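Local coordinates for protein AvrRxo1-ORF2 (Xanthomonas oryzae pv. oryzicola, PDB 4Z8T) that binds the type III effector AvrRxo1-ORF1, which carries a polynucleotide kinase domain, and probably acts as its molecular chaperone, at residues 26-31 with 73-78; 41-46 with 69-74. One frame throughout, in Å; residues are numbered along the deposited sequence.

Interaction 1 of 2, residues 26-31 with 73-78; sequences SDLELA and MYYVEY
V76 and A31 carry the apolar contact between the two helices, with L28, Y75 and the aliphatic base of D27 around them. The CG2 branch of V76 lies against the backbone of the facing helix, 3.7 Å from L28 CA and 3.8 Å from D27 O. Its other methyl, CG1, anti to the backbone N (chi1 179°), meets the D27 side chain, 3.9 Å from D27 CB. A31 is small enough for the backbones to come close: its CB stands 3.4 Å from the carbonyl O of Y75 and 4.1 Å from Y75 CB. L28 sends CD1 to the same tyrosine stem, 4.0 Å from Y75 CB, crossing the V76 side chain at about a right angle.

The two helices belong to an all-helical chain. The long helix 6-38 is met almost perpendicularly by the last turns of helix 63-77, the short segments crossing at 89° with their axes 8.6 Å apart. Helix 63-77 loosens here into a wider pi-type turn.

No hydrogen bond spans the interface, and the polar ends are engaged elsewhere. The carboxylate of D27 forms a salt bridge through OD1 with R19 of a second copy of this protein, while the Y75 hydroxyl finds its probable partner in the linker after helix 6-38, at the backbone N of F43. Beyond its CB, the Y75 side chain leaves residues 26-31 and packs against L32 and A35, further along helix 6-38, with CD2 of Y74 over the centre of one face of its ring. V76 also packs on L278 of AvrRxo1-ORF1.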
ATOM      1  N   SER B  26      11.234  -0.513 -10.249  1.00 21.72           N
ATOM      2  CA  SER B  26      11.752  -0.603  -8.890  1.00 23.38           C
ATOM      3  C   SER B  26      11.534  -1.967  -8.232  1.00 22.92           C
ATOM      4  O   SER B  26      12.449  -2.502  -7.585  1.00 23.03           O
ATOM      5  CB  SER B  26      11.149   0.495  -8.017  1.00 26.29           C
ATOM      6  OG  SER B  26      11.596   0.327  -6.692  1.00 27.46           O
ATOM      7  N   ASP B  27      10.332  -2.525  -8.383  1.00 22.67           N
ATOM      8  CA  ASP B  27      10.047  -3.846  -7.842  1.00 22.83           C
ATOM      9  C   ASP B  27      11.091  -4.860  -8.302  1.00 21.20           C
ATOM     10  O   ASP B  27      11.537  -5.698  -7.512  1.00 21.02           O
ATOM     11  CB  ASP B  27       8.659  -4.345  -8.273  1.00 22.69           C
ATOM     12  CG  ASP B  27       7.515  -3.641  -7.556  1.00 26.09           C
ATOM     13  OD1 ASP B  27       7.738  -3.025  -6.491  1.00 24.61           O
ATOM     14  OD2 ASP B  27       6.372  -3.722  -8.066  1.00 28.13           O
ATOM     15  N   LEU B  28      11.474  -4.779  -9.574  1.00 20.65           N
ATOM     16  CA  LEU B  28      12.426  -5.739 -10.142  1.00 22.17           C
ATOM     17  C   LEU B  28      13.835  -5.439  -9.657  1.00 20.01           C
ATOM     18  O   LEU B  28      14.555  -6.351  -9.256  1.00 22.37           O
ATOM     19  CB  LEU B  28      12.362  -5.751 -11.672  1.00 22.84           C
ATOM     20  CG  LEU B  28      13.361  -6.680 -12.378  1.00 26.97           C
ATOM     21  CD1 LEU B  28      13.206  -8.107 -11.897  1.00 23.86           C
ATOM     22  CD2 LEU B  28      13.189  -6.611 -13.895  1.00 27.99           C
ATOM     23  N   GLU B  29      14.212  -4.165  -9.654  1.00 21.77           N
ATOM     24  CA  GLU B  29      15.538  -3.768  -9.166  1.00 24.39           C
ATOM     25  C   GLU B  29      15.758  -4.215  -7.725  1.00 24.02           C
ATOM     26  O   GLU B  29      16.788  -4.821  -7.405  1.00 23.15           O
ATOM     27  CB  GLU B  29      15.720  -2.258  -9.263  1.00 26.19           C
ATOM     28  CG  GLU B  29      15.761  -1.716 -10.672  1.00 29.79           C
ATOM     29  CD  GLU B  29      15.590  -0.218 -10.693  1.00 33.78           C
ATOM     30  OE1 GLU B  29      15.256   0.361  -9.628  1.00 34.88           O
ATOM     31  OE2 GLU B  29      15.774   0.383 -11.770  1.00 45.06           O
ATOM     32  N   LEU B  30      14.797  -3.927  -6.850  1.00 19.60           N
ATOM     33  CA  LEU B  30      14.934  -4.332  -5.451  1.00 19.59           C
ATOM     34  C   LEU B  30      14.955  -5.843  -5.281  1.00 21.52           C
ATOM     35  O   LEU B  30      15.704  -6.371  -4.464  1.00 22.51           O
ATOM     36  CB  LEU B  30      13.817  -3.717  -4.599  1.00 20.50           C
ATOM     37  CG  LEU B  30      13.861  -2.198  -4.507  1.00 20.24           C
ATOM     38  CD1 LEU B  30      12.596  -1.719  -3.817  1.00 20.12           C
ATOM     39  CD2 LEU B  30      15.096  -1.772  -3.733  1.00 19.28           C
ATOM     40  N   ALA B  31      14.129  -6.538  -6.059  1.00 21.01           N
ATOM     41  CA  ALA B  31      14.052  -7.982  -5.973  1.00 21.09           C
ATOM     42  C   ALA B  31      15.380  -8.621  -6.371  1.00 21.38           C
ATOM     43  O   ALA B  31      15.778  -9.622  -5.781  1.00 22.66           O
ATOM     44  CB  ALA B  31      12.929  -8.504  -6.841  1.00 20.95           C
HETATM   45  N   MSE B  73       8.305 -12.426 -13.070  1.00 23.63           N
HETATM   46  CA  MSE B  73       7.536 -13.280 -12.168  1.00 20.56           C
HETATM   47  C   MSE B  73       8.449 -14.000 -11.178  1.00 22.98           C
HETATM   48  O   MSE B  73       8.195 -14.034  -9.980  1.00 19.55           O
HETATM   49  CB  MSE B  73       6.696 -14.291 -12.959  1.00 21.62           C
HETATM   50  CG  MSE B  73       5.895 -15.209 -12.078  1.00 21.67           C
HETATM   51 SE   MSE B  73       4.957 -16.523 -13.175  1.00 30.62          SE
HETATM   52  CE  MSE B  73       3.953 -15.284 -14.239  1.00 25.15           C
ATOM     53  N   TYR B  74       9.544 -14.549 -11.690  1.00 22.86           N
ATOM     54  CA  TYR B  74      10.486 -15.296 -10.874  1.00 24.08           C
ATOM     55  C   TYR B  74      11.023 -14.447  -9.721  1.00 21.51           C
ATOM     56  O   TYR B  74      11.023 -14.874  -8.565  1.00 22.58           O
ATOM     57  CB  TYR B  74      11.630 -15.756 -11.780  1.00 23.02           C
ATOM     58  CG  TYR B  74      12.752 -16.525 -11.109  1.00 27.97           C
ATOM     59  CD1 TYR B  74      12.528 -17.764 -10.533  1.00 26.61           C
ATOM     60  CD2 TYR B  74      14.042 -16.013 -11.086  1.00 29.97           C
ATOM     61  CE1 TYR B  74      13.560 -18.474  -9.942  1.00 32.80           C
ATOM     62  CE2 TYR B  74      15.076 -16.714 -10.501  1.00 31.42           C
ATOM     63  CZ  TYR B  74      14.830 -17.939  -9.930  1.00 34.19           C
ATOM     64  OH  TYR B  74      15.856 -18.639  -9.343  1.00 37.11           O
ATOM     65  N   TYR B  75      11.454 -13.234 -10.042  1.00 25.13           N
ATOM     66  CA  TYR B  75      12.106 -12.384  -9.052  1.00 23.15           C
ATOM     67  C   TYR B  75      11.136 -11.602  -8.179  1.00 21.95           C
ATOM     68  O   TYR B  75      11.362 -11.477  -6.982  1.00 21.40           O
ATOM     69  CB  TYR B  75      13.065 -11.410  -9.721  1.00 23.23           C
ATOM     70  CG  TYR B  75      14.362 -12.063 -10.148  1.00 23.48           C
ATOM     71  CD1 TYR B  75      15.183 -12.682  -9.215  1.00 28.64           C
ATOM     72  CD2 TYR B  75      14.760 -12.053 -11.475  1.00 30.65           C
ATOM     73  CE1 TYR B  75      16.375 -13.281  -9.598  1.00 29.76           C
ATOM     74  CE2 TYR B  75      15.956 -12.651 -11.872  1.00 30.14           C
ATOM     75  CZ  TYR B  75      16.750 -13.261 -10.921  1.00 30.58           C
ATOM     76  OH  TYR B  75      17.934 -13.863 -11.288  1.00 33.17           O
ATOM     77  N   VAL B  76      10.079 -11.066  -8.784  1.00 19.98           N
ATOM     78  CA  VAL B  76       9.187 -10.156  -8.061  1.00 20.71           C
ATOM     79  C   VAL B  76       8.060 -10.888  -7.351  1.00 22.93           C
ATOM     80  O   VAL B  76       7.748 -10.593  -6.197  1.00 21.91           O
ATOM     81  CB  VAL B  76       8.608  -9.090  -8.990  1.00 21.08           C
ATOM     82  CG1 VAL B  76       7.675  -8.166  -8.228  1.00 21.76           C
ATOM     83  CG2 VAL B  76       9.727  -8.286  -9.607  1.00 23.66           C
ATOM     84  N   GLU B  77       7.455 -11.858  -8.026  1.00 18.97           N
ATOM     85  CA  GLU B  77       6.297 -12.535  -7.446  1.00 20.43           C
ATOM     86  C   GLU B  77       6.638 -13.719  -6.561  1.00 24.22           C
ATOM     87  O   GLU B  77       5.859 -14.078  -5.685  1.00 23.03           O
ATOM     88  CB  GLU B  77       5.349 -12.994  -8.545  1.00 20.37           C
ATOM     89  CG  GLU B  77       4.659 -11.888  -9.279  1.00 20.81           C
ATOM     90  CD  GLU B  77       3.665 -12.447 -10.272  1.00 22.63           C
ATOM     91  OE1 GLU B  77       3.783 -12.138 -11.479  1.00 23.27           O
ATOM     92  OE2 GLU B  77       2.772 -13.215  -9.841  1.00 22.70           O
ATOM     93  N   TYR B  78       7.793 -14.339  -6.788  1.00 23.83           N
ATOM     94  CA  TYR B  78       8.163 -15.516  -6.002  1.00 27.59           C
ATOM     95  C   TYR B  78       9.553 -15.364  -5.400  1.00 30.73           C
ATOM     96  O   TYR B  78      10.473 -16.123  -5.740  1.00 30.24           O
ATOM     97  CB  TYR B  78       8.040 -16.795  -6.849  1.00 26.49           C
ATOM     98  CG  TYR B  78       6.617 -17.016  -7.323  1.00 25.17           C
ATOM     99  CD1 TYR B  78       5.709 -17.728  -6.551  1.00 30.24           C
ATOM    100  CD2 TYR B  78       6.175 -16.474  -8.522  1.00 25.40           C
ATOM    101  CE1 TYR B  78       4.406 -17.910  -6.967  1.00 28.25           C
ATOM    102  CE2 TYR B  78       4.869 -16.648  -8.950  1.00 24.07           C
ATOM    103  CZ  TYR B  78       3.991 -17.370  -8.162  1.00 27.29           C
ATOM    104  OH  TYR B  78       2.695 -17.542  -8.575  1.00 26.62           O
TER

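Interaction 2 of 2, residues 41-46 with 69-74; sequences ERFDLE and IYERMY
The hydroxyl of Y74 donates a hydrogen bond to the carbonyl O of E41, with 2.7 Å between Y74 OH and E41 O. It comes in from well off the line of the C=O bond, tilted 27° out of the carbonyl plane, while E41 O itself lies in the plane of the tyrosine ring, at its edge. This bond ties the extended linker between helices 6-38 and 45-51 to the side of helix 63-77, in an all-helical domain where helices 45-51, 63-77 and 84-94 pack beside one end of the long helix 6-38. E41 is held from helix 84-94 too, its OE1 accepting a hydrogen bond from the backbone N of L84.

F43 makes the apolar part of the contact. CG anti to the backbone N (chi1 -174°) carries the ring out from the linker toward helix 63-77, and E71 CA sits 3.6 Å from the ring centroid in a CH-pi contact over the face. The rim of the ring reaches further along the helix, F43 CZ coming 3.7 Å from Y70 CB. On the Y74 side the two aromatic rings meet obliquely, planes at 43°, and the two side chains run antiparallel alongside each other; F43 CD1 is 3.5 Å from Y74 CD2. L48 and L84 also pack on F43, while F87 meets the Y74 ring edge-to-face.

Just beyond, D44 takes the N-cap position of helix 45-51, its OD1 accepting a hydrogen bond from the backbone N of E47. The E71 side chain, bent at its second torsion, passes obliquely across that of F43, with its carboxylate steeply inclined to the ring and E71 OE1 3.6 Å from F43 CD2.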
ATOM      1  N   GLU B  41      19.015 -18.656  -7.458  1.00 37.88           N
ATOM      2  CA  GLU B  41      19.544 -19.040  -8.764  1.00 38.18           C
ATOM      3  C   GLU B  41      19.271 -17.970  -9.819  1.00 39.72           C
ATOM      4  O   GLU B  41      18.167 -17.421  -9.897  1.00 37.92           O
ATOM      5  CB  GLU B  41      18.966 -20.392  -9.203  1.00 39.22           C
ATOM      6  CG  GLU B  41      19.454 -20.885 -10.555  1.00 42.07           C
ATOM      7  CD  GLU B  41      18.906 -22.258 -10.908  1.00 44.36           C
ATOM      8  OE1 GLU B  41      18.248 -22.883 -10.046  1.00 45.75           O
ATOM      9  OE2 GLU B  41      19.139 -22.714 -12.049  1.00 50.24           O
ATOM     10  N   ARG B  42      20.288 -17.653 -10.609  1.00 34.23           N
ATOM     11  CA  ARG B  42      20.166 -16.651 -11.659  1.00 37.10           C
ATOM     12  C   ARG B  42      19.124 -17.066 -12.694  1.00 41.26           C
ATOM     13  O   ARG B  42      19.112 -18.217 -13.132  1.00 39.57           O
ATOM     14  CB  ARG B  42      21.507 -16.464 -12.355  1.00 40.93           C
ATOM     15  CG  ARG B  42      21.478 -15.405 -13.426  1.00 43.90           C
ATOM     16  CD  ARG B  42      22.149 -14.138 -12.942  1.00 50.94           C
ATOM     17  NE  ARG B  42      23.552 -14.380 -12.619  1.00 54.45           N
ATOM     18  CZ  ARG B  42      24.462 -13.424 -12.463  1.00 57.02           C
ATOM     19  NH1 ARG B  42      24.124 -12.148 -12.604  1.00 56.40           N
ATOM     20  NH2 ARG B  42      25.717 -13.746 -12.169  1.00 56.38           N
ATOM     21  N   PHE B  43      18.260 -16.136 -13.098  1.00 36.41           N
ATOM     22  CA  PHE B  43      17.210 -16.497 -14.045  1.00 36.86           C
ATOM     23  C   PHE B  43      17.758 -16.825 -15.430  1.00 40.64           C
ATOM     24  O   PHE B  43      18.476 -16.024 -16.042  1.00 40.90           O
ATOM     25  CB  PHE B  43      16.121 -15.431 -14.151  1.00 36.46           C
ATOM     26  CG  PHE B  43      14.969 -15.853 -15.021  1.00 36.67           C
ATOM     27  CD1 PHE B  43      14.016 -16.742 -14.543  1.00 34.20           C
ATOM     28  CD2 PHE B  43      14.858 -15.393 -16.324  1.00 38.63           C
ATOM     29  CE1 PHE B  43      12.966 -17.153 -15.345  1.00 36.71           C
ATOM     30  CE2 PHE B  43      13.808 -15.799 -17.128  1.00 38.40           C
ATOM     31  CZ  PHE B  43      12.864 -16.678 -16.637  1.00 35.48           C
ATOM     32  N   ASP B  44      17.372 -18.005 -15.913  1.00 42.30           N
ATOM     33  CA  ASP B  44      17.860 -18.579 -17.160  1.00 45.28           C
ATOM     34  C   ASP B  44      16.643 -19.109 -17.919  1.00 43.90           C
ATOM     35  O   ASP B  44      16.171 -20.208 -17.635  1.00 45.48           O
ATOM     36  CB  ASP B  44      18.832 -19.722 -16.824  1.00 46.94           C
ATOM     37  CG  ASP B  44      19.426 -20.399 -18.053  1.00 53.58           C
ATOM     38  OD1 ASP B  44      18.685 -20.737 -19.003  1.00 54.27           O
ATOM     39  OD2 ASP B  44      20.654 -20.630 -18.046  1.00 51.03           O
ATOM     40  N   LEU B  45      16.140 -18.328 -18.872  1.00 42.38           N
ATOM     41  CA  LEU B  45      14.921 -18.691 -19.605  1.00 47.33           C
ATOM     42  C   LEU B  45      15.063 -20.020 -20.345  1.00 50.77           C
ATOM     43  O   LEU B  45      14.149 -20.848 -20.340  1.00 51.88           O
ATOM     44  CB  LEU B  45      14.519 -17.580 -20.584  1.00 46.36           C
ATOM     45  CG  LEU B  45      13.281 -17.879 -21.437  1.00 48.06           C
ATOM     46  CD1 LEU B  45      12.050 -18.071 -20.553  1.00 49.90           C
ATOM     47  CD2 LEU B  45      13.034 -16.799 -22.489  1.00 48.11           C
ATOM     48  N   GLU B  46      16.219 -20.223 -20.970  1.00 52.56           N
ATOM     49  CA  GLU B  46      16.466 -21.437 -21.736  1.00 52.08           C
ATOM     50  C   GLU B  46      16.476 -22.689 -20.860  1.00 51.89           C
ATOM     51  O   GLU B  46      15.899 -23.710 -21.233  1.00 54.73           O
ATOM     52  CB  GLU B  46      17.763 -21.307 -22.536  1.00 58.04           C
ATOM     53  CG  GLU B  46      17.764 -20.120 -23.491  1.00 57.64           C
ATOM     54  CD  GLU B  46      19.026 -20.035 -24.328  1.00 64.44           C
ATOM     55  OE1 GLU B  46      19.934 -20.875 -24.132  1.00 63.70           O
ATOM     56  OE2 GLU B  46      19.108 -19.127 -25.183  1.00 66.03           O
ATOM     57  N   ILE B  69       8.203 -11.546 -19.025  1.00 39.17           N
ATOM     58  CA  ILE B  69       7.127 -12.106 -18.210  1.00 32.82           C
ATOM     59  C   ILE B  69       7.674 -13.025 -17.115  1.00 32.07           C
ATOM     60  O   ILE B  69       7.324 -12.884 -15.937  1.00 27.99           O
ATOM     61  CB  ILE B  69       6.101 -12.888 -19.072  1.00 34.11           C
ATOM     62  CG1 ILE B  69       5.240 -11.927 -19.895  1.00 37.05           C
ATOM     63  CG2 ILE B  69       5.204 -13.742 -18.201  1.00 31.63           C
ATOM     64  CD1 ILE B  69       4.465 -12.610 -21.005  1.00 37.09           C
ATOM     65  N   TYR B  70       8.532 -13.969 -17.492  1.00 31.23           N
ATOM     66  CA  TYR B  70       8.957 -14.991 -16.548  1.00 29.26           C
ATOM     67  C   TYR B  70      10.095 -14.565 -15.640  1.00 25.82           C
ATOM     68  O   TYR B  70      10.149 -14.987 -14.490  1.00 26.76           O
ATOM     69  CB  TYR B  70       9.253 -16.326 -17.244  1.00 32.62           C
ATOM     70  CG  TYR B  70       7.984 -16.957 -17.740  1.00 35.93           C
ATOM     71  CD1 TYR B  70       7.089 -17.544 -16.853  1.00 36.82           C
ATOM     72  CD2 TYR B  70       7.655 -16.922 -19.081  1.00 41.31           C
ATOM     73  CE1 TYR B  70       5.908 -18.097 -17.298  1.00 39.71           C
ATOM     74  CE2 TYR B  70       6.483 -17.475 -19.534  1.00 42.40           C
ATOM     75  CZ  TYR B  70       5.616 -18.059 -18.639  1.00 44.58           C
ATOM     76  OH  TYR B  70       4.449 -18.604 -19.097  1.00 50.04           O
ATOM     77  N   GLU B  71      10.995 -13.733 -16.146  1.00 29.23           N
ATOM     78  CA  GLU B  71      12.070 -13.226 -15.300  1.00 33.64           C
ATOM     79  C   GLU B  71      11.455 -12.399 -14.180  1.00 29.20           C
ATOM     80  O   GLU B  71      11.777 -12.583 -13.003  1.00 26.41           O
ATOM     81  CB  GLU B  71      13.071 -12.384 -16.102  1.00 36.51           C
ATOM     82  CG  GLU B  71      13.700 -11.252 -15.286  1.00 37.44           C
ATOM     83  CD  GLU B  71      15.160 -11.018 -15.606  1.00 45.10           C
ATOM     84  OE1 GLU B  71      15.767 -11.873 -16.291  1.00 47.76           O
ATOM     85  OE2 GLU B  71      15.703  -9.981 -15.158  1.00 42.34           O
ATOM     86  N   ARG B  72      10.550 -11.502 -14.550  1.00 29.08           N
ATOM     87  CA  ARG B  72       9.898 -10.644 -13.567  1.00 27.24           C
ATOM     88  C   ARG B  72       9.066 -11.456 -12.576  1.00 25.11           C
ATOM     89  O   ARG B  72       9.120 -11.217 -11.374  1.00 25.11           O
ATOM     90  CB  ARG B  72       9.040  -9.588 -14.265  1.00 27.51           C
ATOM     91  CG  ARG B  72       8.193  -8.773 -13.324  1.00 30.23           C
ATOM     92  CD  ARG B  72       7.469  -7.658 -14.055  1.00 31.59           C
ATOM     93  NE  ARG B  72       8.412  -6.659 -14.537  1.00 38.62           N
ATOM     94  CZ  ARG B  72       8.956  -5.724 -13.761  1.00 33.99           C
ATOM     95  NH1 ARG B  72       9.807  -4.857 -14.284  1.00 36.01           N
ATOM     96  NH2 ARG B  72       8.647  -5.656 -12.463  1.00 31.96           N
HETATM   97  N   MSE B  73       8.305 -12.426 -13.070  1.00 23.63           N
HETATM   98  CA  MSE B  73       7.536 -13.280 -12.168  1.00 20.56           C
HETATM   99  C   MSE B  73       8.449 -14.000 -11.178  1.00 22.98           C
HETATM  100  O   MSE B  73       8.195 -14.034  -9.980  1.00 19.55           O
HETATM  101  CB  MSE B  73       6.696 -14.291 -12.959  1.00 21.62           C
HETATM  102  CG  MSE B  73       5.895 -15.209 -12.078  1.00 21.67           C
HETATM  103 SE   MSE B  73       4.957 -16.523 -13.175  1.00 30.62          SE
HETATM  104  CE  MSE B  73       3.953 -15.284 -14.239  1.00 25.15           C
ATOM    105  N   TYR B  74       9.544 -14.549 -11.690  1.00 22.86           N
ATOM    106  CA  TYR B  74      10.486 -15.296 -10.874  1.00 24.08           C
ATOM    107  C   TYR B  74      11.023 -14.447  -9.721  1.00 21.51           C
ATOM    108  O   TYR B  74      11.023 -14.874  -8.565  1.00 22.58           O
ATOM    109  CB  TYR B  74      11.630 -15.756 -11.780  1.00 23.02           C
ATOM    110  CG  TYR B  74      12.752 -16.525 -11.109  1.00 27.97           C
ATOM    111  CD1 TYR B  74      12.528 -17.764 -10.533  1.00 26.61           C
ATOM    112  CD2 TYR B  74      14.042 -16.013 -11.086  1.00 29.97           C
ATOM    113  CE1 TYR B  74      13.560 -18.474  -9.942  1.00 32.80           C
ATOM    114  CE2 TYR B  74      15.076 -16.714 -10.501  1.00 31.42           C
ATOM    115  CZ  TYR B  74      14.830 -17.939  -9.930  1.00 34.19           C
ATOM    116  OH  TYR B  74      15.856 -18.639  -9.343  1.00 37.11           O
TER

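Interactions 1 and 2 lie about 10 Å apart between centres and share M73 and Y74 on helix 63-77. Y74 and Y75, neighbours in sequence, both reach the linker that follows helix 6-38: besides the bond made by Y74 in interaction 2, Y75 of interaction 1 places its OH 2.9 Å from F43 N, a probable hydrogen bond. The Y75 hydroxyl also packs against R42 CA at 3.6 Å. A second point of touch is L28 CB, 3.8 Å from R72 NH1. Helix 63-77 thus packs against both the long helix and the linker that follows it. V76 of interaction 1 also packs on AvrRxo1-ORF1, as do I69 and M73 on the same helix.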